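Local coordinates for ThiJ/PfpI domain protein (Brachyspira murdochii, PDB 4HCJ) that is probably a hydrolase of the DJ-1/PfpI family with a magnesium-binding site, although its substrate and exact reaction are not established, at residues Glu121-Thr126 against Gly151-Ala156; Val73-Gly78 against Lys102-Ile107. All blocks are in the same frame, centred on the assembly; numbering follows the deposited sequence.

Both contacts involve strands of the main sheet, but they sit differently in the fold. Contact 2 is at the very centre of the chain, where strands 72-75 and 103-107 pair in parallel and four backbone hydrogen bonds join them. Contact 1 lies about 11 Å away, centre to centre, and joins strand 153-156, the next strand beyond 103-107, to the loop and short strand of residues 121-126. It too is buried, yet it relies on a threonine hydroxyl, a water and methyl packing instead of strand pairing. The two are coupled through the sheet: Asn152 O and Val154 O probably accept hydrogen bonds from Val104 N and Gly106 N.

Contact 1. Residues Glu121-Thr126 against Gly151-Ala156; sequences EEINVT and GNIVTA
Thr155 reaches across to residues 124-126 with its hydroxyl, which is gripped by two hydrogen bonds. Its OG1 accepts the amide of Thr126 (N to OG1 2.9 Å) in a nearly straight bond, with 165° at the hydrogen, and donates its own proton to a water 2.8 Å from OG1. That water in turn donates to Asn124 O at 2.9 Å, an oxygen that also bonds to Ser150 OG. The hydroxyl lies between the backbone N and the carbonyl carbon of its own residue (chi1 58°), a rotation that carries it across to residues 124-126 and puts the methyl CG2 against Val125. Thr155 OG1 comes within 3.4 Å of Val125 CB, while Thr155 CG2 lies 4.1 Å from Val125 CG1. A valine in place of Thr155 would probably leave the Thr126 amide and the bridging water without their shared partner.

In this alpha-beta-alpha sandwich the contact joins two sheets. Strand 153-156 belongs to the main one, and strand 124-125 pairs instead with 141-142. The touching parts run nearly the same way, yet no hydrogen bond links backbone to backbone between them. Ile153 and Thr155 face residues 121-126, whereas Val154 turns to the other side and packs on helix 162-174.

Apolar contacts flank the polar centre. At one end Ile123 and Ile153 cross at about a right angle, the branch methyl CG2 of Ile123 meeting Ile153 CD1 at 4.1 Å. At the other, Thr126 swings OG1 anti to its amide nitrogen (chi1 -173°) to bond with Glu145 O, which leaves CG2 to press on Ala156 CA at 3.6 Å.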
# COMPACT_ATOMS: atom_id res chain seq x y z
N GLU A 121 10.85 -4.80 10.32
CA GLU A 121 11.72 -5.61 11.16
C GLU A 121 11.01 -6.00 12.45
O GLU A 121 10.52 -5.14 13.19
CB GLU A 121 13.02 -4.88 11.46
CG GLU A 121 13.82 -4.53 10.24
CD GLU A 121 15.28 -4.31 10.56
OE1 GLU A 121 15.61 -3.34 11.27
OE2 GLU A 121 16.12 -5.11 10.09
N GLU A 122 10.93 -7.31 12.72
CA GLU A 122 10.28 -7.85 13.91
C GLU A 122 8.76 -7.60 13.93
O GLU A 122 8.15 -7.69 14.98
CB GLU A 122 10.95 -7.36 15.20
CG GLU A 122 12.46 -7.31 15.12
CD GLU A 122 13.09 -8.63 14.76
OE1 GLU A 122 12.62 -9.67 15.27
OE2 GLU A 122 14.07 -8.65 13.97
N ILE A 123 8.17 -7.32 12.76
CA ILE A 123 6.74 -7.07 12.65
C ILE A 123 6.06 -8.27 11.99
O ILE A 123 6.58 -8.85 11.03
CB ILE A 123 6.46 -5.79 11.80
CG1 ILE A 123 7.20 -4.57 12.36
CG2 ILE A 123 4.96 -5.53 11.66
CD1 ILE A 123 6.81 -4.20 13.79
N ASN A 124 4.88 -8.63 12.50
CA ASN A 124 4.06 -9.68 11.90
C ASN A 124 3.36 -9.15 10.66
O ASN A 124 2.67 -8.12 10.72
CB ASN A 124 3.00 -10.18 12.88
CG ASN A 124 3.60 -10.85 14.09
OD1 ASN A 124 4.76 -11.22 14.13
ND2 ASN A 124 2.78 -11.04 15.10
N VAL A 125 3.51 -9.88 9.56
CA VAL A 125 2.98 -9.47 8.27
C VAL A 125 2.53 -10.68 7.48
O VAL A 125 2.81 -11.83 7.85
CB VAL A 125 4.03 -8.70 7.42
CG1 VAL A 125 4.60 -7.51 8.18
CG2 VAL A 125 5.13 -9.63 6.94
N THR A 126 1.87 -10.41 6.35
CA THR A 126 1.76 -11.40 5.32
C THR A 126 2.18 -10.76 4.00
O THR A 126 2.48 -9.56 3.96
CB THR A 126 0.36 -12.03 5.28
OG1 THR A 126 0.38 -13.12 4.35
CG2 THR A 126 -0.71 -11.00 4.90
N GLY A 151 -0.72 -3.10 14.70
CA GLY A 151 -0.75 -1.69 15.04
C GLY A 151 -1.18 -0.85 13.85
O GLY A 151 -2.25 -1.07 13.29
N ASN A 152 -0.32 0.08 13.44
CA ASN A 152 -0.61 0.94 12.30
C ASN A 152 -0.16 0.34 10.97
O ASN A 152 -0.34 0.97 9.94
CB ASN A 152 0.08 2.30 12.47
CG ASN A 152 -0.53 3.15 13.54
OD1 ASN A 152 -1.56 2.80 14.11
ND2 ASN A 152 0.09 4.27 13.82
N ILE A 153 0.41 -0.86 10.99
CA ILE A 153 0.86 -1.54 9.79
C ILE A 153 -0.17 -2.59 9.40
O ILE A 153 -0.58 -3.40 10.24
CB ILE A 153 2.26 -2.16 10.01
CG1 ILE A 153 3.30 -1.06 10.22
CG2 ILE A 153 2.65 -3.10 8.86
CD1 ILE A 153 4.65 -1.54 10.68
N VAL A 154 -0.59 -2.59 8.14
CA VAL A 154 -1.55 -3.57 7.65
C VAL A 154 -0.99 -4.18 6.37
O VAL A 154 -0.57 -3.45 5.47
CB VAL A 154 -2.94 -2.95 7.35
CG1 VAL A 154 -3.91 -4.03 6.92
CG2 VAL A 154 -3.47 -2.21 8.58
N THR A 155 -0.96 -5.51 6.29
CA THR A 155 -0.46 -6.17 5.09
C THR A 155 -1.45 -7.23 4.63
O THR A 155 -2.26 -7.75 5.42
CB THR A 155 0.94 -6.78 5.30
OG1 THR A 155 0.90 -7.71 6.38
CG2 THR A 155 2.00 -5.71 5.56
N ALA A 156 -1.39 -7.56 3.34
CA ALA A 156 -2.23 -8.60 2.77
C ALA A 156 -1.47 -9.33 1.68
O ALA A 156 -0.49 -8.82 1.12
CB ALA A 156 -3.55 -8.04 2.25
O HOH W 1 1.06 -6.51 8.92

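Contact 2. Residues Val73-Gly78 against Lys102-Ile107; sequences VVFVGG and KIVAGI
Val73 and Phe75 use both their N-H and C=O groups on strand 103-107, giving four backbone hydrogen bonds. Val73 N donates to Ile103 O at 3.0 Å, and Val73 O accepts from Ala105 N at 2.9 Å. The shortest bond, from Phe75 N to Ala105 O, spans 2.8 Å and is close to straight, with 167° at the hydrogen. Ile107 N completes the set by donating to Phe75 O.

Two of the acceptors carry more. Ala105 O takes a CA-H...O contact from Val74 CA at 3.2 Å and lies at the edge of the Phe75 ring, close to CD2, while Phe75 O meets the CA-H of Gly106. Beyond Phe75 the pairing ends: Gly77 N approaches Ile107 O at a poor angle and bonds to Glu23 OE1. The backbone groups of the intervening residues turn to the flanking strands, Val74 to strand 9-13, Val104 to Asn152 and Gly106, probably, to Val154.

Val73, Phe75 and Val104 share one face of the sheet. Val73 CG1, held between its own N and carbonyl carbon (chi1 61°), lies 4.0 Å from Val104 CG1, the two side chains side by side and pointing the same way. Val104 CG1 also meets the Phe75 ring at its edge, 4.0 Å from CE2. On the other face Val74 CG2 and Ala105 CB approach to 4.2 Å, and both residues are covered by Phe165 of helix 162-174.

Helix 88-99 connects the two strands and packs on the Val73-Phe75-Val104 face through Ala94 and Phe97, making a beta-alpha-beta crossover among the central parallel strands of an alpha-beta-alpha sandwich.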
# COMPACT_ATOMS: atom_id res chain seq x y z
N VAL A 73 -1.24 5.40 3.79
CA VAL A 73 -0.67 5.10 2.48
C VAL A 73 -0.86 3.61 2.22
O VAL A 73 -0.77 2.79 3.14
CB VAL A 73 0.82 5.53 2.40
CG1 VAL A 73 1.69 4.80 3.42
CG2 VAL A 73 1.36 5.32 1.00
N VAL A 74 -1.17 3.29 0.97
CA VAL A 74 -1.40 1.91 0.52
C VAL A 74 -0.47 1.62 -0.65
O VAL A 74 -0.58 2.24 -1.72
CB VAL A 74 -2.85 1.71 0.09
CG1 VAL A 74 -3.06 0.33 -0.54
CG2 VAL A 74 -3.81 1.93 1.26
N PHE A 75 0.43 0.66 -0.44
CA PHE A 75 1.36 0.20 -1.48
C PHE A 75 0.73 -0.96 -2.23
O PHE A 75 0.54 -2.05 -1.68
CB PHE A 75 2.70 -0.22 -0.84
CG PHE A 75 3.44 0.93 -0.22
CD1 PHE A 75 4.31 1.70 -0.98
CD2 PHE A 75 3.27 1.26 1.12
CE1 PHE A 75 4.99 2.79 -0.43
CE2 PHE A 75 3.94 2.35 1.68
CZ PHE A 75 4.79 3.11 0.90
N VAL A 76 0.40 -0.72 -3.50
CA VAL A 76 -0.20 -1.72 -4.36
C VAL A 76 0.88 -2.50 -5.09
O VAL A 76 1.92 -1.93 -5.45
CB VAL A 76 -1.18 -1.03 -5.37
CG1 VAL A 76 -1.59 -1.94 -6.51
CG2 VAL A 76 -2.41 -0.51 -4.62
N GLY A 77 0.65 -3.79 -5.29
CA GLY A 77 1.58 -4.66 -5.97
C GLY A 77 1.36 -4.77 -7.47
O GLY A 77 1.08 -3.78 -8.18
N GLY A 78 1.48 -6.01 -7.94
CA GLY A 78 1.52 -6.31 -9.36
C GLY A 78 2.95 -6.41 -9.85
O GLY A 78 3.87 -5.89 -9.22
N LYS A 102 0.89 7.59 10.85
CA LYS A 102 -0.18 7.24 9.92
C LYS A 102 -0.24 5.73 9.73
O LYS A 102 0.63 4.98 10.16
CB LYS A 102 0.06 7.87 8.55
CG LYS A 102 0.35 9.35 8.54
CD LYS A 102 -0.82 10.18 8.96
CE LYS A 102 -0.41 11.64 8.95
NZ LYS A 102 -1.49 12.55 8.60
N ILE A 103 -1.30 5.29 9.07
CA ILE A 103 -1.41 3.88 8.71
C ILE A 103 -0.55 3.61 7.48
O ILE A 103 -0.56 4.40 6.51
CB ILE A 103 -2.89 3.49 8.47
CG1 ILE A 103 -3.73 3.68 9.75
CG2 ILE A 103 -3.02 2.09 7.85
CD1 ILE A 103 -3.08 3.46 11.10
N VAL A 104 0.21 2.53 7.53
CA VAL A 104 1.06 2.12 6.43
C VAL A 104 0.61 0.73 6.02
O VAL A 104 0.74 -0.23 6.81
CB VAL A 104 2.55 2.14 6.81
CG1 VAL A 104 3.40 1.89 5.58
CG2 VAL A 104 2.93 3.48 7.46
N ALA A 105 0.07 0.62 4.81
CA ALA A 105 -0.56 -0.62 4.39
C ALA A 105 0.03 -1.07 3.06
O ALA A 105 0.33 -0.23 2.20
CB ALA A 105 -2.07 -0.43 4.28
N GLY A 106 0.17 -2.37 2.87
CA GLY A 106 0.63 -2.90 1.60
C GLY A 106 -0.06 -4.20 1.29
O GLY A 106 -0.40 -4.98 2.19
N ILE A 107 -0.22 -4.47 0.00
CA ILE A 107 -0.85 -5.67 -0.47
C ILE A 107 -0.03 -6.31 -1.57
O ILE A 107 0.51 -5.63 -2.45
CB ILE A 107 -2.33 -5.42 -0.89
CG1 ILE A 107 -2.99 -6.71 -1.39
CG2 ILE A 107 -2.46 -4.27 -1.89
CD1 ILE A 107 -4.52 -6.64 -1.45